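Local coordinates for protein YgiW (Escherichia coli, PDB 1NNX) that is of unknown function but adopts the bacterial OB (BOF) fold, a small five-stranded beta barrel, and is probably exported to the periplasm, at residues A[26-31]-A[55-60]; A[37-42]-A[87-92]; A[64-69]-A[99-104]. All blocks are in the same frame, centred on the assembly; numbering follows the deposited sequence. Where two conformers were deposited one is given.

Contact 1 of 3, residues A[26-31]-A[55-60]; sequences TTVESA and YVFKDA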
ATOM      1  N   THR A  26      -6.594   2.678  -6.961  1.00 14.08           N
ATOM      2  CA  THR A  26      -7.734   2.416  -6.115  1.00 13.74           C
ATOM      3  C   THR A  26      -7.667   3.273  -4.869  1.00 16.99           C
ATOM      4  O   THR A  26      -6.598   3.554  -4.342  1.00 17.11           O
ATOM      5  CB  THR A  26      -7.711   0.933  -5.718  1.00 15.04           C
ATOM      6  OG1 THR A  26      -7.789   0.106  -6.913  1.00 18.02           O
ATOM      7  CG2 THR A  26      -8.841   0.545  -4.695  1.00 22.02           C
ATOM      8  N   THR A  27      -8.809   3.658  -4.330  1.00 13.10           N
ATOM      9  CA  THR A  27      -8.786   4.464  -3.116  1.00 13.35           C
ATOM     10  C   THR A  27      -8.516   3.568  -1.904  1.00 11.09           C
ATOM     11  O   THR A  27      -8.825   2.364  -1.917  1.00 13.74           O
ATOM     12  CB  THR A  27     -10.171   5.169  -2.881  1.00 12.08           C
ATOM     13  OG1 THR A  27     -11.149   4.174  -2.650  1.00 15.61           O
ATOM     14  CG2 THR A  27     -10.547   6.040  -4.115  1.00 16.28           C
ATOM     15  N   VAL A  28      -7.875   4.176  -0.896  1.00 13.37           N
ATOM     16  CA  VAL A  28      -7.607   3.427   0.356  1.00 15.64           C
ATOM     17  C   VAL A  28      -8.880   2.835   0.964  1.00 15.17           C
ATOM     18  O   VAL A  28      -8.923   1.667   1.297  1.00 15.50           O
ATOM     19  CB  VAL A  28      -6.942   4.299   1.394  1.00 16.51           C
ATOM     20  CG1 VAL A  28      -7.019   3.586   2.783  1.00 16.75           C
ATOM     21  CG2 VAL A  28      -5.475   4.514   0.985  1.00 18.14           C
ATOM     22  N   GLU A  29      -9.952   3.639   1.005  1.00 12.97           N
ATOM     23  CA  GLU A  29     -11.182   3.156   1.584  1.00 17.94           C
ATOM     24  C   GLU A  29     -11.756   1.963   0.864  1.00 17.82           C
ATOM     25  O   GLU A  29     -12.186   0.981   1.498  1.00 21.62           O
ATOM     26  CB  GLU A  29     -12.201   4.249   2.021  0.66 23.79           C
ATOM     27  CG  GLU A  29     -13.278   3.764   3.133  0.66 27.65           C
ATOM     28  CD  GLU A  29     -12.642   3.437   4.458  0.66 33.82           C
ATOM     29  OE1 GLU A  29     -13.250   2.652   5.220  0.66 38.29           O
ATOM     30  OE2 GLU A  29     -11.542   3.974   4.741  0.66 32.10           O
ATOM     31  N   SER A  30     -11.728   1.957  -0.481  1.00 15.11           N
ATOM     32  CA  SER A  30     -12.236   0.813  -1.151  1.00 13.56           C
ATOM     33  C   SER A  30     -11.297  -0.415  -1.100  1.00 15.00           C
ATOM     34  O   SER A  30     -11.762  -1.538  -1.142  1.00 18.75           O
ATOM     35  CB  SER A  30     -12.651   1.135  -2.603  1.00 17.69           C
ATOM     36  OG  SER A  30     -11.550   1.403  -3.412  1.00 17.32           O
ATOM     37  N   ALA A  31      -9.982  -0.171  -1.001  1.00 14.29           N
ATOM     38  CA  ALA A  31      -9.041  -1.275  -0.910  1.00 17.04           C
ATOM     39  C   ALA A  31      -9.308  -2.092   0.341  1.00 16.77           C
ATOM     40  O   ALA A  31      -9.100  -3.305   0.342  1.00 18.82           O
ATOM     41  CB  ALA A  31      -7.615  -0.736  -0.891  1.00 15.16           C
ATOM     42  N   TYR A  55       3.814   0.881   8.417  1.00 14.15           N
ATOM     43  CA  TYR A  55       3.570   2.307   8.253  1.00 14.51           C
ATOM     44  C   TYR A  55       2.139   2.643   8.038  1.00 14.12           C
ATOM     45  O   TYR A  55       1.387   1.780   7.627  1.00 15.37           O
ATOM     46  CB  TYR A  55       4.375   2.839   7.053  1.00 15.23           C
ATOM     47  CG  TYR A  55       5.885   2.622   7.098  1.00 11.70           C
ATOM     48  CD1 TYR A  55       6.734   3.659   7.502  1.00 12.68           C
ATOM     49  CD2 TYR A  55       6.422   1.388   6.772  1.00 14.89           C
ATOM     50  CE1 TYR A  55       8.148   3.456   7.575  1.00 15.72           C
ATOM     51  CE2 TYR A  55       7.828   1.162   6.834  1.00 15.84           C
ATOM     52  CZ  TYR A  55       8.666   2.204   7.238  1.00 17.88           C
ATOM     53  OH  TYR A  55      10.032   1.965   7.338  1.00 19.58           O
ATOM     54  N   VAL A  56       1.779   3.892   8.307  1.00 14.45           N
ATOM     55  CA  VAL A  56       0.402   4.334   8.021  1.00 14.47           C
ATOM     56  C   VAL A  56       0.395   5.116   6.698  1.00 12.76           C
ATOM     57  O   VAL A  56       1.183   6.046   6.505  1.00 14.56           O
ATOM     58  CB  VAL A  56      -0.141   5.262   9.116  1.00 14.45           C
ATOM     59  CG1 VAL A  56      -1.622   5.691   8.804  1.00 19.40           C
ATOM     60  CG2 VAL A  56      -0.176   4.452  10.488  1.00 20.46           C
ATOM     61  N   PHE A  57      -0.464   4.684   5.782  1.00 13.07           N
ATOM     62  CA  PHE A  57      -0.604   5.310   4.464  1.00 11.18           C
ATOM     63  C   PHE A  57      -1.972   6.004   4.424  1.00 14.25           C
ATOM     64  O   PHE A  57      -2.973   5.414   4.758  1.00 14.80           O
ATOM     65  CB  PHE A  57      -0.520   4.203   3.422  1.00 12.77           C
ATOM     66  CG  PHE A  57      -0.638   4.712   2.026  1.00 14.53           C
ATOM     67  CD1 PHE A  57       0.437   5.215   1.324  1.00 16.50           C
ATOM     68  CD2 PHE A  57      -1.876   4.639   1.398  1.00 16.27           C
ATOM     69  CE1 PHE A  57       0.284   5.622  -0.032  1.00 19.06           C
ATOM     70  CE2 PHE A  57      -2.014   5.045   0.062  1.00 20.51           C
ATOM     71  CZ  PHE A  57      -0.920   5.522  -0.623  1.00 16.70           C
ATOM     72  N   LYS A  58      -1.978   7.248   3.966  1.00 13.29           N
ATOM     73  CA  LYS A  58      -3.220   8.042   3.909  1.00 11.93           C
ATOM     74  C   LYS A  58      -3.460   8.633   2.536  1.00 15.89           C
ATOM     75  O   LYS A  58      -2.565   9.084   1.868  1.00 15.66           O
ATOM     76  CB  LYS A  58      -3.108   9.146   4.956  1.00 18.26           C
ATOM     77  CG  LYS A  58      -4.294  10.088   5.101  1.00 23.27           C
ATOM     78  CD  LYS A  58      -3.910  11.171   6.081  1.00 27.66           C
ATOM     79  CE  LYS A  58      -5.032  12.124   6.411  1.00 35.70           C
ATOM     80  NZ  LYS A  58      -4.628  13.002   7.548  1.00 37.79           N
ATOM     81  N   ASP A  59      -4.707   8.557   2.125  1.00 14.75           N
ATOM     82  CA  ASP A  59      -5.142   9.259   0.879  1.00 16.12           C
ATOM     83  C   ASP A  59      -6.394  10.014   1.308  1.00 16.83           C
ATOM     84  O   ASP A  59      -6.813  10.017   2.464  1.00 18.35           O
ATOM     85  CB  ASP A  59      -5.323   8.385  -0.377  1.00 16.80           C
ATOM     86  CG  ASP A  59      -6.539   7.509  -0.397  1.00 19.79           C
ATOM     87  OD1 ASP A  59      -7.360   7.562   0.538  1.00 19.72           O
ATOM     88  OD2 ASP A  59      -6.673   6.759  -1.406  1.00 19.62           O
ATOM     89  N   ALA A  60      -7.000  10.738   0.356  1.00 18.15           N
ATOM     90  CA  ALA A  60      -8.185  11.487   0.736  1.00 20.77           C
ATOM     91  C   ALA A  60      -9.376  10.688   1.293  1.00 19.75           C
ATOM     92  O   ALA A  60     -10.258  11.262   1.938  1.00 23.61           O
ATOM     93  CB  ALA A  60      -8.654  12.270  -0.474  1.00 22.33           C
TER
HETATM   94  O   HOH W   1      -5.153   5.662  -3.504  1.00 15.68           O
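The side chains of Val28 and Asp59 run alongside one another in opposite senses where the short helix 28-31 meets the end of strand 54-59. On the packed side, one methyl of Val28 does most of the touching: CG2 lies in the plane of the Phe57 ring, 3.6 Å from its CE2 edge atom, and also rests against the Asp59 carboxylate, 3.5 Å from CG. CB of Val28 lies 3.4 Å from OD1 of Asp59. The Phe57 ring continues inward against Leu42 and Ile86 of the barrel interior.

The other side is wetter. OD2 of Asp59 takes the N-H of Val28 at 2.9 Å and nearly straight (166°), from the syn side though 32° above the carboxylate plane. A water lies within bonding distance of both OD2 of Asp59 (2.8 Å) and O of Thr26, while OD1 turns to the hydroxyl of Ser61. OG1 of Thr27, the exposed N-cap residue, and OG of Ser30 are hydrogen-bonded at 2.9 Å.

Chi1 of 74° sets CG of Asp59 between its backbone N and carbonyl carbon, bringing the carboxylate to the helix start. There the helix dipole would tend to keep it ionised, and its bond ties helix to strand end beside the apolar Val28-Phe57 contact.

Contact 2 of 3, residues A[37-42]-A[87-92]; sequences DTWVTL and QGEVDK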
ATOM      1  N   ASP A  37      -5.509 -11.127  -0.846  1.00 19.13           N
ATOM      2  CA  ASP A  37      -4.725 -11.506  -2.016  1.00 19.32           C
ATOM      3  C   ASP A  37      -5.182 -10.900  -3.339  1.00 18.53           C
ATOM      4  O   ASP A  37      -5.390 -11.578  -4.343  1.00 22.80           O
ATOM      5  CB  ASP A  37      -4.620 -13.059  -2.121  1.00 23.15           C
ATOM      6  CG  ASP A  37      -3.277 -13.534  -2.675  1.00 18.38           C
ATOM      7  OD1 ASP A  37      -3.272 -14.627  -3.304  1.00 24.65           O
ATOM      8  OD2 ASP A  37      -2.231 -12.839  -2.518  1.00 21.63           O
ATOM      9  N   THR A  38      -5.350  -9.595  -3.313  1.00 14.75           N
ATOM     10  CA  THR A  38      -5.735  -8.810  -4.465  1.00 17.48           C
ATOM     11  C   THR A  38      -4.636  -7.769  -4.708  1.00 13.84           C
ATOM     12  O   THR A  38      -4.322  -7.015  -3.791  1.00 15.49           O
ATOM     13  CB  THR A  38      -7.065  -8.065  -4.196  1.00 17.68           C
ATOM     14  OG1 THR A  38      -8.107  -9.025  -3.959  1.00 22.64           O
ATOM     15  CG2 THR A  38      -7.437  -7.208  -5.387  1.00 22.29           C
ATOM     16  N   TRP A  39      -4.165  -7.657  -5.951  1.00 14.22           N
ATOM     17  CA  TRP A  39      -3.164  -6.665  -6.344  1.00 13.03           C
ATOM     18  C   TRP A  39      -3.802  -5.289  -6.479  1.00 12.82           C
ATOM     19  O   TRP A  39      -4.875  -5.138  -7.149  1.00 15.07           O
ATOM     20  CB  TRP A  39      -2.546  -7.071  -7.674  1.00 14.36           C
ATOM     21  CG  TRP A  39      -1.482  -6.161  -8.109  1.00 16.41           C
ATOM     22  CD1 TRP A  39      -1.586  -5.167  -9.018  1.00 17.77           C
ATOM     23  CD2 TRP A  39      -0.117  -6.192  -7.686  1.00 16.75           C
ATOM     24  NE1 TRP A  39      -0.370  -4.559  -9.182  1.00 22.11           N
ATOM     25  CE2 TRP A  39       0.552  -5.165  -8.380  1.00 20.71           C
ATOM     26  CE3 TRP A  39       0.611  -6.990  -6.788  1.00 16.92           C
ATOM     27  CZ2 TRP A  39       1.934  -4.911  -8.219  1.00 17.54           C
ATOM     28  CZ3 TRP A  39       2.023  -6.725  -6.617  1.00 21.51           C
ATOM     29  CH2 TRP A  39       2.637  -5.693  -7.339  1.00 18.34           C
ATOM     30  N   VAL A  40      -3.199  -4.283  -5.862  1.00 11.73           N
ATOM     31  CA  VAL A  40      -3.712  -2.900  -5.919  1.00 11.40           C
ATOM     32  C   VAL A  40      -2.583  -1.898  -6.104  1.00 12.33           C
ATOM     33  O   VAL A  40      -1.425  -2.167  -5.752  1.00 13.24           O
ATOM     34  CB  VAL A  40      -4.161  -2.301  -4.446  0.75 17.52           C
ATOM     35  CG1 VAL A  40      -3.440  -2.913  -3.293  0.75 14.87           C
ATOM     36  CG2 VAL A  40      -3.603  -0.788  -4.211  0.75 33.77           C
ATOM     37  N   THR A  41      -2.907  -0.724  -6.591  1.00 13.35           N
ATOM     38  CA  THR A  41      -2.053   0.409  -6.710  1.00 12.17           C
ATOM     39  C   THR A  41      -2.788   1.530  -5.973  1.00 14.59           C
ATOM     40  O   THR A  41      -3.989   1.766  -6.188  1.00 13.02           O
ATOM     41  CB  THR A  41      -1.841   0.851  -8.178  1.00 14.27           C
ATOM     42  OG1 THR A  41      -1.268  -0.216  -8.960  1.00 17.95           O
ATOM     43  CG2 THR A  41      -0.997   2.093  -8.218  1.00 17.09           C
ATOM     44  N   LEU A  42      -2.123   2.229  -5.068  1.00 11.85           N
ATOM     45  CA  LEU A  42      -2.674   3.350  -4.305  1.00 10.68           C
ATOM     46  C   LEU A  42      -1.762   4.551  -4.417  1.00 12.34           C
ATOM     47  O   LEU A  42      -0.525   4.399  -4.652  1.00 12.89           O
ATOM     48  CB  LEU A  42      -2.804   2.961  -2.801  1.00 13.32           C
ATOM     49  CG  LEU A  42      -3.601   1.690  -2.551  1.00 15.99           C
ATOM     50  CD1 LEU A  42      -3.402   1.343  -1.036  1.00 26.82           C
ATOM     51  CD2 LEU A  42      -5.012   1.825  -2.897  1.00 24.85           C
ATOM     52  N   GLN A  87       2.420  -0.179  -4.875  1.00 11.84           N
ATOM     53  CA  GLN A  87       1.806  -1.322  -5.520  1.00 13.00           C
ATOM     54  C   GLN A  87       2.091  -2.526  -4.644  1.00 13.61           C
ATOM     55  O   GLN A  87       3.224  -2.674  -4.143  1.00 13.35           O
ATOM     56  CB  GLN A  87       2.347  -1.562  -6.940  1.00 15.52           C
ATOM     57  CG  GLN A  87       2.119  -0.365  -7.858  1.00 19.40           C
ATOM     58  CD  GLN A  87       2.508  -0.620  -9.318  1.00 28.41           C
ATOM     59  OE1 GLN A  87       2.685   0.331 -10.093  1.00 36.93           O
ATOM     60  NE2 GLN A  87       2.624  -1.868  -9.694  1.00 34.39           N
ATOM     61  N   GLY A  88       1.109  -3.388  -4.465  1.00 11.52           N
ATOM     62  CA  GLY A  88       1.294  -4.585  -3.656  1.00 11.24           C
ATOM     63  C   GLY A  88      -0.008  -5.307  -3.503  1.00 13.54           C
ATOM     64  O   GLY A  88      -0.962  -5.023  -4.240  1.00 14.78           O
ATOM     65  N   GLU A  89      -0.053  -6.208  -2.551  1.00 15.36           N
ATOM     66  CA  GLU A  89      -1.262  -7.027  -2.333  1.00 13.21           C
ATOM     67  C   GLU A  89      -2.009  -6.695  -1.101  1.00 14.64           C
ATOM     68  O   GLU A  89      -1.418  -6.447  -0.052  1.00 16.13           O
ATOM     69  CB  GLU A  89      -0.908  -8.505  -2.193  1.00 18.08           C
ATOM     70  CG  GLU A  89      -0.127  -9.078  -3.358  1.00 19.87           C
ATOM     71  CD  GLU A  89       1.349  -8.939  -3.227  1.00 23.27           C
ATOM     72  OE1 GLU A  89       1.831  -8.451  -2.184  1.00 23.42           O
ATOM     73  OE2 GLU A  89       2.027  -9.336  -4.189  1.00 26.95           O
ATOM     74  N   VAL A  90      -3.333  -6.692  -1.232  1.00 14.32           N
ATOM     75  CA  VAL A  90      -4.190  -6.519  -0.053  1.00 15.46           C
ATOM     76  C   VAL A  90      -4.003  -7.824   0.752  1.00 17.24           C
ATOM     77  O   VAL A  90      -4.104  -8.916   0.197  1.00 20.07           O
ATOM     78  CB  VAL A  90      -5.703  -6.368  -0.484  1.00 15.95           C
ATOM     79  CG1 VAL A  90      -6.639  -6.514   0.777  1.00 19.05           C
ATOM     80  CG2 VAL A  90      -5.923  -4.996  -1.046  1.00 17.33           C
ATOM     81  N   ASP A  91      -3.648  -7.712   2.033  1.00 15.86           N
ATOM     82  CA  ASP A  91      -3.446  -8.861   2.944  1.00 18.26           C
ATOM     83  C   ASP A  91      -4.523  -8.660   3.990  1.00 17.28           C
ATOM     84  O   ASP A  91      -4.407  -7.807   4.871  1.00 18.42           O
ATOM     85  CB  ASP A  91      -2.074  -8.725   3.634  1.00 19.39           C
ATOM     86  CG  ASP A  91      -1.591 -10.005   4.249  1.00 35.34           C
ATOM     87  OD1 ASP A  91      -2.330 -11.001   4.187  1.00 39.07           O
ATOM     88  OD2 ASP A  91      -0.453 -10.011   4.783  1.00 43.62           O
ATOM     89  N   LYS A  92      -5.550  -9.493   3.930  1.00 19.05           N
ATOM     90  CA  LYS A  92      -6.684  -9.330   4.820  1.00 19.53           C
ATOM     91  C   LYS A  92      -6.893 -10.579   5.574  1.00 22.12           C
ATOM     92  O   LYS A  92      -6.973 -11.655   5.002  1.00 26.15           O
ATOM     93  CB  LYS A  92      -7.937  -9.040   4.000  1.00 23.34           C
ATOM     94  CG  LYS A  92      -9.163  -8.643   4.819  1.00 30.42           C
ATOM     95  CD  LYS A  92     -10.420  -8.684   3.956  1.00 35.81           C
ATOM     96  CE  LYS A  92     -10.903  -7.300   3.581  1.00 37.55           C
ATOM     97  NZ  LYS A  92     -12.144  -7.377   2.689  1.00 33.97           N
TER
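Gln87 faces Thr41 as its antiparallel, non-hydrogen-bonded partner in the pairing of strands 84-93 and 38-51. Their side chains lie side by side and point the same way, with CG of Gln87 3.6 Å from OG1 of Thr41. On its other flank, CB of Gln87 meets the indole of Trp39, 3.6 Å from CZ2.

Gly88 follows, facing Val40 in a hydrogen-bonded pair: Gly88 N donates to Val40 O at 3.1 Å, and Val40 N returns the bond to Gly88 O at 2.9 Å. The indole of Trp39 lies over the backbone here. CA of Gly88 sits 4.1 Å from the centre of the six-membered ring and 25° off the normal, a CH-pi contact.

At Glu89 the chain bends at chi2 (88°), which carries the carboxylate back to the rim of the indole. OE2 lies 3.6 Å from CZ3 of Trp39, in the ring plane, where the aromatic C-H edge offers a slightly positive surface, and the carboxylate is turned steeply against the ring.

Val90 points to the opposite face, toward Ile99 in the interior, and its CG2 meets CG1 of Val40, the two side chains crossing at about a right angle. Its N binds Thr38 O at 2.8 Å, and its O receives the N-H of Asp37, also at 2.8 Å but bent to 143°. Thr38 N, buried here, finds no partner in the model. Further along, N of Lys92 bonds OD2 of Asp36 and its NZ bonds O of Leu34.

Joining the first strand of the OB fold to its fourth, this pairing closes the barrel. The chemistry is divided by face: backbone bonds carry the seam, Val40 and Val90 pack inside, and Trp39, laid over the Gly88 backbone with Gln87 and Glu89 at its borders, shields the outer backbone.

Contact 3 of 3, residues A[64-69]-A[99-104]; sequences INVDID and IDVKQI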
ATOM      1  N   ILE A  64      -4.617   3.294   5.893  1.00 12.63           N
ATOM      2  CA  ILE A  64      -4.478   1.856   5.955  1.00 12.83           C
ATOM      3  C   ILE A  64      -3.032   1.589   6.314  1.00 12.41           C
ATOM      4  O   ILE A  64      -2.112   2.387   5.956  1.00 15.02           O
ATOM      5  CB  ILE A  64      -4.827   1.190   4.598  1.00 13.80           C
ATOM      6  CG1 ILE A  64      -4.898  -0.333   4.769  1.00 14.35           C
ATOM      7  CG2 ILE A  64      -3.822   1.615   3.467  1.00 14.86           C
ATOM      8  CD1 ILE A  64      -5.455  -1.029   3.486  1.00 18.19           C
ATOM      9  N   ASN A  65      -2.804   0.471   6.984  1.00 13.06           N
ATOM     10  CA  ASN A  65      -1.419   0.139   7.335  1.00 12.11           C
ATOM     11  C   ASN A  65      -0.763  -0.572   6.146  1.00 13.50           C
ATOM     12  O   ASN A  65      -1.423  -1.344   5.458  1.00 14.85           O
ATOM     13  CB  ASN A  65      -1.385  -0.793   8.570  1.00 14.24           C
ATOM     14  CG  ASN A  65      -1.888  -0.108   9.811  1.00 16.19           C
ATOM     15  OD1 ASN A  65      -1.828   1.129   9.934  1.00 22.10           O
ATOM     16  ND2 ASN A  65      -2.360  -0.922  10.779  1.00 21.61           N
ATOM     17  N   VAL A  66       0.509  -0.285   5.918  1.00 11.47           N
ATOM     18  CA  VAL A  66       1.246  -0.882   4.811  1.00 12.25           C
ATOM     19  C   VAL A  66       2.584  -1.454   5.326  1.00 12.30           C
ATOM     20  O   VAL A  66       3.239  -0.890   6.226  1.00 15.22           O
ATOM     21  CB  VAL A  66       1.492   0.118   3.659  1.00 11.99           C
ATOM     22  CG1 VAL A  66       0.101   0.650   3.130  1.00 13.09           C
ATOM     23  CG2 VAL A  66       2.334   1.315   4.078  1.00 13.31           C
ATOM     24  N   ASP A  67       2.935  -2.613   4.809  1.00 12.66           N
ATOM     25  CA  ASP A  67       4.214  -3.265   5.187  1.00 13.86           C
ATOM     26  C   ASP A  67       5.220  -3.006   4.091  1.00 14.79           C
ATOM     27  O   ASP A  67       5.023  -3.445   2.968  1.00 15.78           O
ATOM     28  CB  ASP A  67       3.983  -4.770   5.370  1.00 18.23           C
ATOM     29  CG  ASP A  67       5.288  -5.578   5.637  1.00 30.49           C
ATOM     30  OD1 ASP A  67       5.150  -6.719   6.141  1.00 41.66           O
ATOM     31  OD2 ASP A  67       6.420  -5.120   5.337  1.00 35.93           O
ATOM     32  N   ILE A  68       6.293  -2.293   4.426  1.00 15.49           N
ATOM     33  CA  ILE A  68       7.353  -1.916   3.468  1.00 13.86           C
ATOM     34  C   ILE A  68       8.700  -2.416   4.014  1.00 18.77           C
ATOM     35  O   ILE A  68       9.170  -1.894   5.013  1.00 22.06           O
ATOM     36  CB  ILE A  68       7.439  -0.420   3.305  1.00 15.52           C
ATOM     37  CG1 ILE A  68       6.073   0.147   2.852  1.00 15.93           C
ATOM     38  CG2 ILE A  68       8.464  -0.113   2.269  1.00 19.74           C
ATOM     39  CD1 ILE A  68       5.971   1.663   2.850  0.70 19.83           C
ATOM     40  N   ASP A  69       9.194  -3.465   3.393  1.00 18.19           N
ATOM     41  CA  ASP A  69      10.516  -4.032   3.794  1.00 19.30           C
ATOM     42  C   ASP A  69      11.572  -3.011   3.466  1.00 21.68           C
ATOM     43  O   ASP A  69      11.482  -2.202   2.539  1.00 20.35           O
ATOM     44  CB  ASP A  69      10.787  -5.295   2.996  1.00 21.21           C
ATOM     45  CG  ASP A  69      12.074  -6.033   3.447  1.00 33.15           C
ATOM     46  OD1 ASP A  69      11.997  -6.819   4.429  1.00 41.10           O
ATOM     47  OD2 ASP A  69      13.153  -5.820   2.826  1.00 38.79           O
ATOM     48  N   ILE A  99      -1.567  -3.525   3.313  1.00 13.24           N
ATOM     49  CA  ILE A  99      -1.033  -3.723   1.969  1.00 13.34           C
ATOM     50  C   ILE A  99       0.410  -4.228   2.094  1.00 13.31           C
ATOM     51  O   ILE A  99       1.213  -3.600   2.815  1.00 16.14           O
ATOM     52  CB  ILE A  99      -0.958  -2.404   1.156  1.00 15.06           C
ATOM     53  CG1 ILE A  99      -2.321  -1.705   1.114  1.00 18.49           C
ATOM     54  CG2 ILE A  99      -0.453  -2.724  -0.300  1.00 15.35           C
ATOM     55  CD1 ILE A  99      -3.387  -2.630   0.523  1.00 16.14           C
ATOM     56  N   ASP A 100       0.746  -5.333   1.429  1.00 14.43           N
ATOM     57  CA  ASP A 100       2.173  -5.819   1.456  1.00 15.23           C
ATOM     58  C   ASP A 100       2.767  -5.151   0.248  1.00 14.30           C
ATOM     59  O   ASP A 100       2.451  -5.535  -0.873  1.00 15.54           O
ATOM     60  CB  ASP A 100       2.000  -7.346   1.349  0.60 18.13           C
ATOM     61  CG  ASP A 100       1.341  -7.973   2.618  0.60 26.62           C
ATOM     62  OD1 ASP A 100       1.466  -7.403   3.723  0.60 29.69           O
ATOM     63  OD2 ASP A 100       0.737  -9.047   2.458  0.60 36.22           O
ATOM     64  N   VAL A 101       3.636  -4.177   0.473  1.00 13.01           N
ATOM     65  CA  VAL A 101       4.141  -3.373  -0.628  1.00 13.24           C
ATOM     66  C   VAL A 101       5.280  -3.979  -1.425  1.00 14.25           C
ATOM     67  O   VAL A 101       6.341  -4.343  -0.843  1.00 16.86           O
ATOM     68  CB  VAL A 101       4.529  -1.968  -0.086  1.00 14.24           C
ATOM     69  CG1 VAL A 101       5.109  -1.131  -1.210  1.00 15.55           C
ATOM     70  CG2 VAL A 101       3.282  -1.289   0.596  1.00 14.32           C
ATOM     71  N   LYS A 102       5.101  -4.067  -2.742  1.00 12.06           N
ATOM     72  CA  LYS A 102       6.206  -4.569  -3.605  1.00 14.20           C
ATOM     73  C   LYS A 102       7.030  -3.439  -4.183  1.00 16.13           C
ATOM     74  O   LYS A 102       8.194  -3.622  -4.525  1.00 14.66           O
ATOM     75  CB  LYS A 102       5.648  -5.364  -4.791  1.00 15.31           C
ATOM     76  CG  LYS A 102       5.145  -6.723  -4.446  1.00 18.29           C
ATOM     77  CD  LYS A 102       6.365  -7.659  -4.079  1.00 23.03           C
ATOM     78  CE  LYS A 102       5.965  -9.119  -3.992  1.00 29.61           C
ATOM     79  NZ  LYS A 102       7.144  -9.969  -3.497  1.00 31.34           N
ATOM     80  N   GLN A 103       6.447  -2.252  -4.308  1.00 12.84           N
ATOM     81  CA  GLN A 103       7.101  -1.133  -4.926  1.00 14.33           C
ATOM     82  C   GLN A 103       6.559   0.181  -4.415  1.00 14.76           C
ATOM     83  O   GLN A 103       5.346   0.351  -4.250  1.00 13.41           O
ATOM     84  CB  GLN A 103       7.194  -1.135  -6.458  0.70 18.59           C
ATOM     85  CG  GLN A 103       7.806   0.161  -7.117  0.70 20.72           C
ATOM     86  CD  GLN A 103       8.303  -0.007  -8.517  0.70 34.20           C
ATOM     87  OE1 GLN A 103       8.106  -1.023  -9.149  0.70 31.05           O
ATOM     88  NE2 GLN A 103       8.983   1.019  -9.008  0.70 32.94           N
ATOM     89  N   ILE A 104       7.443   1.122  -4.153  1.00 14.13           N
ATOM     90  CA  ILE A 104       7.057   2.441  -3.748  1.00 15.58           C
ATOM     91  C   ILE A 104       7.862   3.412  -4.592  1.00 16.39           C
ATOM     92  O   ILE A 104       9.117   3.263  -4.738  1.00 21.29           O
ATOM     93  CB  ILE A 104       7.267   2.664  -2.215  1.00 14.78           C
ATOM     94  CG1 ILE A 104       6.807   4.079  -1.874  1.00 16.36           C
ATOM     95  CG2 ILE A 104       8.776   2.387  -1.801  1.00 17.86           C
ATOM     96  CD1 ILE A 104       6.626   4.296  -0.393  1.00 20.14           C
TER
HETATM   97  O   HOH W   2       7.529  -4.891   1.509  1.00 23.63           O
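Val66 and Ile99 stand side by side on the interior face of a parallel strand pair, their side chains pointing the same way. In Val66, chi1 of -59° sets CG1 beside its own backbone N, and this branch touches the neighbouring strand, 3.8 Å from CB of Ile99. CB of Val66 meets the next inward residue as well, lying 3.8 Å from CG2 of Val101.

In Ile99, CG1 is anti to the carbonyl carbon, beside the backbone N (chi1 -54°), and a turn at chi2 (-57°) brings CD1 to Ile64, whose own chain is extended. The two CD1 methyls meet at 4.0 Å where the side chains cross at about a right angle. CB and CG2 of Val101 lie beside Asp67 O, and Ile68 runs side by side with Val101, its CG1 3.9 Å from CG2 of Val101. On the outer face the carboxylates of Asp67 and Asp100 stand near each other, OD1 to OD1 4.5 Å, with no bond between them; they would probably repel.

Backbone bonds alternate in the parallel manner. Ile99 N donates to Asn65 O at 3.1 Å, Ile99 O accepts from Asp67 N at 2.8 Å, and Val101 N reaches Asp67 O at 2.9 Å. The strands then part, and a water joins Asp67 O and Val101 O to Asp69 N.

At Lys102 and Gln103, both opposite Gln87, a classic beta bulge turns the chain a corner. Strand 62-67 lies between strand 54-59, through Tyr55 and Phe57, and strand 96-106, which pairs on its far side with strand 84-93; Val40 of strand 38-51 reaches Ile99 across the interior.

In the fold
All three contacts belong to one OB barrel. Contact 3 is the most buried, a parallel seam of branched aliphatic side chains, its centre about 4 Å from that of the chain. Contact 2 is the antiparallel closure, half interior and half surface, where an aromatic ring and polar side chains occupy the outer face. Contact 1 joins no strands: a carboxylate fastens the short helix to a strand end, partly in water. Strand 54-59 of contact 1 bonds directly to strand 62-67 of contact 3, while contact 3 adjoins contact 2 through strands 96-106 and 84-93. Thr26 N, probably bonded to Thr41 O, ties contact 1 to contact 2.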